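Local coordinates for protein xylose isomerase-like TIM barrel (Anabaena variabilis ATCC 29413, PDB 2QW5) that probably acts as a zinc-dependent isomerase or epimerase on sugars or sugar phosphates, holding zinc and D-xylose in a TIM-barrel pocket, at residues 15-20 / 280-285; 193-198 / 223-228; 113-118 / 171-176. One frame throughout, in Å; residues are numbered along the deposited sequence.

Contact 1: residues 15-20 / 280-285; sequences FFMFTT and VEIFNA. With ZN (zinc ion), chain D; XLS (D-xylose), chain C.
Phe16 lies alongside Phe283 where the loop after the first strand of this TIM barrel meets the loop after the eighth, so the contact closes the barrel at its seam, at the C-terminal, active-site end of the strands. The close-packed side is made of protein alone. The ring planes are 29° apart and slid so far that they barely overlap: CD2 of Phe16 sits over one face of Phe283, 3.4 Å from its CE2. Backbone bonding fixes this register. Asn284 N donates to Phe16 O at 3.0 Å, with a nearly straight N-H...O angle of 163°. The side-chain amide of the same residue bonds the next carbonyl along, that of Met17. With CG anti to the backbone N (chi1 -164°), ND2 reaches Met17 O at 3.0 Å, in the carbonyl plane, and a second bond from ND2 goes to Phe300 O. A leucine in place of Asn284 would probably leave the carbonyls of Met17 and Phe300 without this shared donor, the loops then being held here by the backbone bond and packing. Beside the amide, apolar side chains meet: the selenomethionine Met17 bends at chi2 and chi3, which brings its CE to 3.7 Å from CG2 of Ile282, and helix 314-332 backs both side chains. The other part of the contact borders the ligand pocket, where Phe289 also packs against both rings but sugar and water replace protein atoms as neighbours. There CZ of Phe283 comes within 3.5 Å of C1 of D-xylose, and a water bridges sugar O1 and the metal. Glu183, Asp216 and Gln247 complete the metal site with Glu281. The carboxylate of Glu281 is divided between two neighbours: OE2 lies at the edge of the Phe16 ring, 3.6 Å from CE2, while OE1 binds the zinc ion at 2.1 Å.

Contact 2: residues 193-198 / 223-228; sequences PNKLSQ and DGEGPE
Lys195 passes its aliphatic chain over the end of helix 217-223, CG lying 3.5 Å from Asp223 O, and then crosses the side chain of Glu225 at about a right angle. The bend at chi3 (79°) carries CE to 3.6 Å from Glu225 CG. Its ammonium group makes a salt bridge with Glu225, but a weak one: NZ and OE2 are 3.4 Å apart. The other carboxylate oxygen, OE1, accepts a bond from a water at 2.8 Å, and that water in turn accepts from Ser197 N in the first turn of helix 196-203. Deeper in, Asn194 and Asp223 meet without bonding each other, Asn194 CB resting 3.4 Å from Asp223 OD2. Their polar ends are satisfied elsewhere: Asp223 by Thr186 and His187, Asn194 by Ile185, Thr190 and, through OD1, Thr296 of the second subunit. Gln198 folds back so that OE1 accepts from both Asn194 N, at 2.8 Å, and Lys195 N, at 2.9 Å, tying down the backbone that leads into the helix. Lys195 is the N-cap of that helix, so the contact joins the start of helix 196-203 to the C-terminal end of helix 217-223 and the short link to helix 227-240, in the outer layer of a TIM barrel.

Contact 3: residues 113-118 / 171-176; sequences SRVDIT and EYAEIK
Val115, Asp116 and Tyr172 carry most of this contact between two nearly parallel helices, whose segment axes run 10.2 Å apart at a crossing angle of -16°. Val115 is the apolar centre. Its CG1, anti to the backbone N (chi1 171°), enters among Tyr172, Ala173 and Lys176, 3.8 Å from Lys176 CB and 4.0 Å from Tyr172 CE2. Beside it, toward the surface, Asp116 and Tyr172 meet at about a right angle, with carboxylate and ring planes 54° apart. OD1 of Asp116 lies at the edge of the ring, in its plane, and accepts a hydrogen bond from Tyr172 OH; the 2.4 Å between OH and OD1 is very short, and its exact length is doubtful. Lys176 adds a second, weak hold on that oxygen: its NZ stands 3.3 Å from OD1 in a salt bridge, the chain curled by bends at chi2 and chi3. A water extends the polar rim, accepting from Lys176 NZ at 2.8 Å and donating to Asp116 O at 2.7 Å. The contact thus joins helix 101-120 to helix 148-176 in the outer layer of the barrel. Val115 also touches Met126 of strand 125-128 beneath, while Asp116 touches Leu64 of helix 60-76, the next helix round the barrel.

How the contacts relate
Contact 1 is the buried one, set where the loops after the first and last strands meet beside the zinc and sugar; contacts 2 and 3 are partly buried and belong to the helical layer. Contacts 2 and 3 are both nested along the chain inside the loop closed by contact 1. Contact 3 ends before contact 2 begins, their nearest atoms about 17 Å apart, yet helix 148-176 supplies one side of contact 3 and touches Pro193 and Gln198 of contact 2. Chemistry follows place in the fold. Contact 1 relies on rings, backbone and amide hydrogen bonds, and metal ligation, its water bound to zinc and sugar; the outer pair each join a lysine to a carboxylate, their waters linking side chain and backbone.

Contact 1: residues 15-20 / 280-285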
loop_
_atom_site.group_PDB
_atom_site.type_symbol
_atom_site.label_atom_id
_atom_site.label_comp_id
_atom_site.label_asym_id
_atom_site.label_seq_id
_atom_site.Cartn_x
_atom_site.Cartn_y
_atom_site.Cartn_z
ATOM N N PHE A 15 7.489 -22.876 -17.666
ATOM C CA PHE A 15 8.740 -22.195 -17.262
ATOM C C PHE A 15 8.576 -21.313 -16.012
ATOM O O PHE A 15 9.562 -20.764 -15.565
ATOM C CB PHE A 15 9.453 -21.459 -18.427
ATOM C CG PHE A 15 10.660 -22.192 -18.921
ATOM C CD1 PHE A 15 10.539 -23.511 -19.375
ATOM C CD2 PHE A 15 11.927 -21.589 -18.893
ATOM C CE1 PHE A 15 11.653 -24.225 -19.807
ATOM C CE2 PHE A 15 13.072 -22.309 -19.314
ATOM C CZ PHE A 15 12.922 -23.619 -19.794
ATOM N N PHE A 16 7.348 -21.174 -15.458
ATOM C CA PHE A 16 7.171 -20.546 -14.112
ATOM C C PHE A 16 7.897 -21.276 -12.950
ATOM O O PHE A 16 7.921 -20.772 -11.821
ATOM C CB PHE A 16 5.694 -20.390 -13.777
ATOM C CG PHE A 16 4.964 -19.394 -14.639
ATOM C CD1 PHE A 16 5.586 -18.241 -15.141
ATOM C CD2 PHE A 16 3.610 -19.557 -14.877
ATOM C CE1 PHE A 16 4.881 -17.287 -15.838
ATOM C CE2 PHE A 16 2.916 -18.602 -15.619
ATOM C CZ PHE A 16 3.550 -17.461 -16.080
HETATM N N MSE A 17 8.418 -22.487 -13.204
HETATM C CA MSE A 17 9.301 -23.180 -12.279
HETATM C C MSE A 17 10.608 -22.362 -12.149
HETATM O O MSE A 17 11.295 -22.470 -11.131
HETATM C CB MSE A 17 9.636 -24.574 -12.791
HETATM C CG MSE A 17 10.572 -25.439 -11.879
HETATM SE SE MSE A 17 9.754 -25.729 -10.173
HETATM C CE MSE A 17 8.806 -27.294 -10.608
ATOM N N PHE A 18 10.955 -21.576 -13.186
ATOM C CA PHE A 18 12.215 -20.826 -13.247
ATOM C C PHE A 18 12.135 -19.317 -13.406
ATOM O O PHE A 18 12.986 -18.595 -12.865
ATOM C CB PHE A 18 13.044 -21.336 -14.455
ATOM C CG PHE A 18 13.117 -22.820 -14.564
ATOM C CD1 PHE A 18 13.846 -23.559 -13.657
ATOM C CD2 PHE A 18 12.468 -23.494 -15.586
ATOM C CE1 PHE A 18 13.908 -24.958 -13.749
ATOM C CE2 PHE A 18 12.519 -24.884 -15.682
ATOM C CZ PHE A 18 13.258 -25.621 -14.767
ATOM N N THR A 19 11.148 -18.822 -14.163
ATOM C CA THR A 19 11.166 -17.432 -14.580
ATOM C C THR A 19 9.860 -16.930 -15.145
ATOM O O THR A 19 8.982 -17.721 -15.417
ATOM C CB THR A 19 12.238 -17.280 -15.691
ATOM O OG1 THR A 19 12.514 -15.905 -15.941
ATOM C CG2 THR A 19 11.820 -17.998 -16.996
ATOM N N THR A 20 9.731 -15.610 -15.255
ATOM C CA THR A 20 8.603 -14.964 -15.978
ATOM C C THR A 20 9.102 -14.293 -17.300
ATOM O O THR A 20 8.301 -13.688 -18.053
ATOM C CB THR A 20 7.849 -13.921 -15.120
ATOM O OG1 THR A 20 8.702 -12.815 -14.851
ATOM C CG2 THR A 20 7.368 -14.513 -13.842
ATOM N N VAL A 280 1.780 -29.198 -16.825
ATOM C CA VAL A 280 2.074 -29.101 -15.402
ATOM C C VAL A 280 2.453 -27.630 -15.174
ATOM O O VAL A 280 3.427 -27.169 -15.748
ATOM C CB VAL A 280 3.284 -30.010 -15.011
ATOM C CG1 VAL A 280 3.817 -29.654 -13.603
ATOM C CG2 VAL A 280 2.886 -31.471 -15.130
ATOM N N GLU A 281 1.665 -26.900 -14.378
ATOM C CA GLU A 281 1.960 -25.496 -14.093
ATOM C C GLU A 281 2.265 -25.272 -12.603
ATOM O O GLU A 281 1.367 -25.142 -11.784
ATOM C CB GLU A 281 0.847 -24.591 -14.552
ATOM C CG GLU A 281 1.338 -23.127 -14.605
ATOM C CD GLU A 281 0.276 -22.183 -15.024
ATOM O OE1 GLU A 281 -0.816 -22.299 -14.415
ATOM O OE2 GLU A 281 0.536 -21.332 -15.905
ATOM N N ILE A 282 3.555 -25.241 -12.284
ATOM C CA ILE A 282 4.044 -25.061 -10.942
ATOM C C ILE A 282 4.751 -23.676 -10.896
ATOM O O ILE A 282 5.668 -23.392 -11.700
ATOM C CB ILE A 282 5.025 -26.225 -10.556
ATOM C CG1 ILE A 282 4.245 -27.567 -10.503
ATOM C CG2 ILE A 282 5.722 -25.941 -9.199
ATOM C CD1 ILE A 282 5.129 -28.783 -10.200
ATOM N N PHE A 283 4.322 -22.857 -9.939
ATOM C CA PHE A 283 4.841 -21.517 -9.705
ATOM C C PHE A 283 5.902 -21.652 -8.624
ATOM O O PHE A 283 5.596 -21.818 -7.460
ATOM C CB PHE A 283 3.726 -20.569 -9.258
ATOM C CG PHE A 283 2.812 -20.183 -10.366
ATOM C CD1 PHE A 283 1.873 -21.078 -10.838
ATOM C CD2 PHE A 283 2.902 -18.939 -10.962
ATOM C CE1 PHE A 283 0.998 -20.730 -11.883
ATOM C CE2 PHE A 283 1.996 -18.582 -12.006
ATOM C CZ PHE A 283 1.073 -19.504 -12.450
ATOM N N ASN A 284 7.170 -21.632 -9.003
ATOM C CA ASN A 284 8.229 -21.743 -7.990
ATOM C C ASN A 284 8.275 -20.458 -7.125
ATOM O O ASN A 284 7.801 -19.402 -7.542
ATOM C CB ASN A 284 9.551 -22.072 -8.683
ATOM C CG ASN A 284 10.601 -22.583 -7.737
ATOM O OD1 ASN A 284 10.306 -22.843 -6.570
ATOM N ND2 ASN A 284 11.853 -22.746 -8.236
ATOM N N ALA A 285 8.774 -20.553 -5.897
ATOM C CA ALA A 285 8.936 -19.363 -5.028
ATOM C C ALA A 285 10.151 -18.527 -5.511
ATOM O O ALA A 285 11.211 -18.495 -4.895
ATOM C CB ALA A 285 9.023 -19.761 -3.546
HETATM ZN ZN ZN D . -2.622 -21.392 -15.014
HETATM C C1 XLS C . -1.287 -17.068 -13.254
HETATM C C2 XLS C . -1.320 -16.278 -14.557
HETATM C C3 XLS C . -0.288 -15.097 -14.615
HETATM C C4 XLS C . 0.348 -14.887 -15.975
HETATM O O1 XLS C . -2.425 -17.639 -12.597
HETATM O O2 XLS C . -1.254 -17.139 -15.694
HETATM O O3 XLS C . 0.817 -15.101 -13.710
HETATM O O4 XLS C . -0.671 -14.822 -16.932
HETATM O O HOH W 1 -2.214 -19.929 -13.667
#

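Contact 2: residues 193-198 / 223-228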
loop_
_atom_site.group_PDB
_atom_site.type_symbol
_atom_site.label_atom_id
_atom_site.label_comp_id
_atom_site.label_asym_id
_atom_site.label_seq_id
_atom_site.Cartn_x
_atom_site.Cartn_y
_atom_site.Cartn_z
ATOM N N PRO A 193 -12.071 -12.716 -15.404
ATOM C CA PRO A 193 -13.072 -13.738 -15.026
ATOM C C PRO A 193 -12.457 -14.759 -14.056
ATOM O O PRO A 193 -11.310 -15.196 -14.254
ATOM C CB PRO A 193 -13.491 -14.363 -16.367
ATOM C CG PRO A 193 -12.325 -14.099 -17.294
ATOM C CD PRO A 193 -11.689 -12.806 -16.833
ATOM N N ASN A 194 -13.191 -15.059 -12.979
ATOM C CA ASN A 194 -12.709 -15.990 -11.955
ATOM C C ASN A 194 -13.171 -17.437 -12.140
ATOM O O ASN A 194 -12.415 -18.385 -11.839
ATOM C CB ASN A 194 -13.077 -15.529 -10.529
ATOM C CG ASN A 194 -12.611 -14.116 -10.206
ATOM O OD1 ASN A 194 -13.419 -13.287 -9.773
ATOM N ND2 ASN A 194 -11.342 -13.822 -10.459
ATOM N N LYS A 195 -14.413 -17.586 -12.623
ATOM C CA LYS A 195 -15.067 -18.871 -12.829
ATOM C C LYS A 195 -15.306 -19.183 -14.298
ATOM O O LYS A 195 -15.439 -18.288 -15.137
ATOM C CB LYS A 195 -16.431 -18.870 -12.141
ATOM C CG LYS A 195 -16.395 -18.562 -10.698
ATOM C CD LYS A 195 -17.755 -18.151 -10.161
ATOM C CE LYS A 195 -18.655 -19.314 -9.925
ATOM N NZ LYS A 195 -19.801 -18.834 -9.099
ATOM N N LEU A 196 -15.430 -20.474 -14.576
ATOM C CA LEU A 196 -15.680 -20.979 -15.919
ATOM C C LEU A 196 -17.070 -20.488 -16.366
ATOM O O LEU A 196 -17.263 -20.267 -17.557
ATOM C CB LEU A 196 -15.546 -22.528 -15.957
ATOM C CG LEU A 196 -15.107 -23.315 -17.171
ATOM C CD1 LEU A 196 -13.945 -22.713 -17.902
ATOM C CD2 LEU A 196 -14.757 -24.764 -16.697
ATOM N N SER A 197 -18.010 -20.280 -15.423
ATOM C CA SER A 197 -19.362 -19.724 -15.771
ATOM C C SER A 197 -19.249 -18.274 -16.291
ATOM O O SER A 197 -19.957 -17.872 -17.246
ATOM C CB SER A 197 -20.326 -19.799 -14.573
ATOM O OG SER A 197 -19.851 -19.017 -13.487
ATOM N N GLN A 198 -18.354 -17.499 -15.673
ATOM C CA GLN A 198 -18.122 -16.100 -16.059
ATOM C C GLN A 198 -17.439 -16.018 -17.431
ATOM O O GLN A 198 -17.751 -15.132 -18.221
ATOM C CB GLN A 198 -17.274 -15.378 -14.988
ATOM C CG GLN A 198 -18.003 -15.269 -13.627
ATOM C CD GLN A 198 -17.133 -14.896 -12.459
ATOM O OE1 GLN A 198 -15.906 -15.099 -12.492
ATOM N NE2 GLN A 198 -17.757 -14.310 -11.416
ATOM N N ASP A 223 -12.217 -21.544 -7.106
ATOM C CA ASP A 223 -13.443 -20.748 -7.395
ATOM C C ASP A 223 -14.632 -21.450 -8.046
ATOM O O ASP A 223 -15.734 -20.859 -8.086
ATOM C CB ASP A 223 -13.087 -19.530 -8.284
ATOM C CG ASP A 223 -12.203 -18.523 -7.589
ATOM O OD1 ASP A 223 -11.249 -18.931 -6.890
ATOM O OD2 ASP A 223 -12.465 -17.304 -7.733
ATOM N N GLY A 224 -14.434 -22.659 -8.555
ATOM C CA GLY A 224 -15.476 -23.350 -9.314
ATOM C C GLY A 224 -16.639 -23.889 -8.516
ATOM O O GLY A 224 -16.631 -23.927 -7.294
ATOM N N GLU A 225 -17.601 -24.405 -9.252
ATOM C CA GLU A 225 -18.895 -24.788 -8.710
ATOM C C GLU A 225 -19.104 -26.254 -8.378
ATOM O O GLU A 225 -20.241 -26.670 -8.048
ATOM C CB GLU A 225 -19.955 -24.246 -9.686
ATOM C CG GLU A 225 -19.900 -22.728 -9.759
ATOM C CD GLU A 225 -20.867 -22.101 -10.738
ATOM O OE1 GLU A 225 -20.688 -22.266 -11.957
ATOM O OE2 GLU A 225 -21.768 -21.362 -10.275
ATOM N N GLY A 226 -18.030 -27.037 -8.379
ATOM C CA GLY A 226 -18.125 -28.442 -8.063
ATOM C C GLY A 226 -18.179 -29.378 -9.267
ATOM O O GLY A 226 -18.455 -28.958 -10.438
ATOM N N PRO A 227 -17.966 -30.664 -9.001
ATOM C CA PRO A 227 -17.862 -31.613 -10.113
ATOM C C PRO A 227 -19.074 -31.787 -11.047
ATOM O O PRO A 227 -18.853 -32.021 -12.257
ATOM C CB PRO A 227 -17.401 -32.897 -9.426
ATOM C CG PRO A 227 -17.820 -32.764 -8.055
ATOM C CD PRO A 227 -17.765 -31.331 -7.704
ATOM N N GLU A 228 -20.306 -31.615 -10.539
ATOM C CA GLU A 228 -21.508 -31.806 -11.383
ATOM C C GLU A 228 -21.660 -30.682 -12.391
ATOM O O GLU A 228 -21.829 -30.945 -13.579
ATOM C CB GLU A 228 -22.828 -31.992 -10.584
ATOM C CG GLU A 228 -22.898 -33.223 -9.708
ATOM C CD GLU A 228 -22.122 -33.108 -8.389
ATOM O OE1 GLU A 228 -21.776 -31.978 -7.926
ATOM O OE2 GLU A 228 -21.855 -34.180 -7.800
HETATM O O HOH W 2 -18.073 -21.913 -12.828
#

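Contact 3: residues 113-118 / 171-176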
loop_
_atom_site.group_PDB
_atom_site.type_symbol
_atom_site.label_atom_id
_atom_site.label_comp_id
_atom_site.label_asym_id
_atom_site.label_seq_id
_atom_site.Cartn_x
_atom_site.Cartn_y
_atom_site.Cartn_z
ATOM N N SER A 113 0.773 -8.969 -31.665
ATOM C CA SER A 113 2.240 -9.184 -31.542
ATOM C C SER A 113 2.547 -10.483 -30.817
ATOM O O SER A 113 3.480 -11.237 -31.191
ATOM C CB SER A 113 2.918 -8.024 -30.769
ATOM O OG SER A 113 4.201 -8.396 -30.320
ATOM N N ARG A 114 1.813 -10.731 -29.744
ATOM C CA ARG A 114 2.044 -11.914 -28.941
ATOM C C ARG A 114 1.575 -13.147 -29.700
ATOM O O ARG A 114 2.256 -14.183 -29.642
ATOM C CB ARG A 114 1.510 -11.761 -27.521
ATOM C CG ARG A 114 2.473 -11.069 -26.512
ATOM C CD ARG A 114 3.141 -9.761 -26.944
ATOM N NE ARG A 114 4.302 -9.448 -26.109
ATOM C CZ ARG A 114 5.354 -8.712 -26.467
ATOM N NH1 ARG A 114 5.473 -8.171 -27.673
ATOM N NH2 ARG A 114 6.312 -8.504 -25.575
ATOM N N VAL A 115 0.470 -13.042 -30.449
ATOM C CA VAL A 115 0.067 -14.149 -31.356
ATOM C C VAL A 115 1.268 -14.436 -32.350
ATOM O O VAL A 115 1.590 -15.567 -32.566
ATOM C CB VAL A 115 -1.253 -13.884 -32.159
ATOM C CG1 VAL A 115 -1.494 -14.968 -33.236
ATOM C CG2 VAL A 115 -2.523 -13.774 -31.245
ATOM N N ASP A 116 1.855 -13.397 -32.967
ATOM C CA ASP A 116 3.002 -13.557 -33.887
ATOM C C ASP A 116 4.180 -14.257 -33.255
ATOM O O ASP A 116 4.786 -15.137 -33.865
ATOM C CB ASP A 116 3.518 -12.219 -34.430
ATOM C CG ASP A 116 2.532 -11.516 -35.363
ATOM O OD1 ASP A 116 1.585 -12.153 -35.857
ATOM O OD2 ASP A 116 2.761 -10.317 -35.636
ATOM N N ILE A 117 4.511 -13.858 -32.026
ATOM C CA ILE A 117 5.610 -14.508 -31.256
ATOM C C ILE A 117 5.304 -16.006 -30.996
ATOM O O ILE A 117 6.183 -16.873 -31.070
ATOM C CB ILE A 117 5.800 -13.745 -29.888
ATOM C CG1 ILE A 117 6.408 -12.358 -30.137
ATOM C CG2 ILE A 117 6.562 -14.577 -28.848
ATOM C CD1 ILE A 117 6.426 -11.486 -28.871
ATOM N N THR A 118 4.049 -16.302 -30.647
ATOM C CA THR A 118 3.608 -17.692 -30.405
ATOM C C THR A 118 3.889 -18.534 -31.639
ATOM O O THR A 118 4.571 -19.553 -31.527
ATOM C CB THR A 118 2.104 -17.773 -30.003
ATOM O OG1 THR A 118 1.932 -16.994 -28.836
ATOM C CG2 THR A 118 1.673 -19.244 -29.698
ATOM N N GLU A 171 -10.050 -13.920 -35.201
ATOM C CA GLU A 171 -9.926 -13.934 -36.689
ATOM C C GLU A 171 -8.480 -13.864 -37.128
ATOM O O GLU A 171 -8.072 -14.622 -37.986
ATOM C CB GLU A 171 -10.683 -12.783 -37.295
ATOM C CG GLU A 171 -12.182 -12.973 -37.110
ATOM C CD GLU A 171 -13.013 -11.757 -37.502
ATOM O OE1 GLU A 171 -12.467 -10.730 -37.967
ATOM O OE2 GLU A 171 -14.239 -11.826 -37.312
ATOM N N TYR A 172 -7.717 -12.969 -36.513
ATOM C CA TYR A 172 -6.263 -12.895 -36.736
ATOM C C TYR A 172 -5.521 -14.178 -36.338
ATOM O O TYR A 172 -4.744 -14.683 -37.149
ATOM C CB TYR A 172 -5.684 -11.704 -36.006
ATOM C CG TYR A 172 -4.199 -11.511 -36.263
ATOM C CD1 TYR A 172 -3.762 -10.947 -37.462
ATOM C CD2 TYR A 172 -3.231 -11.931 -35.343
ATOM C CE1 TYR A 172 -2.404 -10.794 -37.735
ATOM C CE2 TYR A 172 -1.858 -11.776 -35.617
ATOM C CZ TYR A 172 -1.458 -11.186 -36.802
ATOM O OH TYR A 172 -0.139 -11.003 -37.134
ATOM N N ALA A 173 -5.753 -14.705 -35.124
ATOM C CA ALA A 173 -5.086 -15.944 -34.647
ATOM C C ALA A 173 -5.381 -17.199 -35.503
ATOM O O ALA A 173 -4.519 -18.097 -35.665
ATOM C CB ALA A 173 -5.438 -16.212 -33.173
ATOM N N GLU A 174 -6.589 -17.239 -36.061
ATOM C CA GLU A 174 -7.014 -18.355 -36.930
ATOM C C GLU A 174 -6.131 -18.398 -38.190
ATOM O O GLU A 174 -5.643 -19.476 -38.582
ATOM C CB GLU A 174 -8.523 -18.267 -37.248
ATOM C CG GLU A 174 -9.101 -19.562 -37.820
ATOM C CD GLU A 174 -10.597 -19.500 -38.156
ATOM O OE1 GLU A 174 -11.203 -18.394 -38.164
ATOM O OE2 GLU A 174 -11.148 -20.586 -38.432
ATOM N N ILE A 175 -5.842 -17.227 -38.772
ATOM C CA ILE A 175 -4.927 -17.126 -39.928
ATOM C C ILE A 175 -3.528 -17.651 -39.528
ATOM O O ILE A 175 -2.902 -18.402 -40.270
ATOM C CB ILE A 175 -4.800 -15.692 -40.422
ATOM C CG1 ILE A 175 -6.113 -15.190 -41.031
ATOM C CG2 ILE A 175 -3.748 -15.580 -41.510
ATOM C CD1 ILE A 175 -6.066 -13.762 -41.388
ATOM N N LYS A 176 -3.095 -17.296 -38.315
ATOM C CA LYS A 176 -1.807 -17.701 -37.750
ATOM C C LYS A 176 -1.738 -19.132 -37.189
ATOM O O LYS A 176 -0.646 -19.599 -36.819
ATOM C CB LYS A 176 -1.426 -16.716 -36.607
ATOM C CG LYS A 176 -1.319 -15.257 -37.040
ATOM C CD LYS A 176 -0.149 -14.973 -38.009
ATOM C CE LYS A 176 1.225 -15.214 -37.357
ATOM N NZ LYS A 176 2.304 -14.527 -38.084
HETATM O O HOH W 3 4.614 -14.911 -36.543
#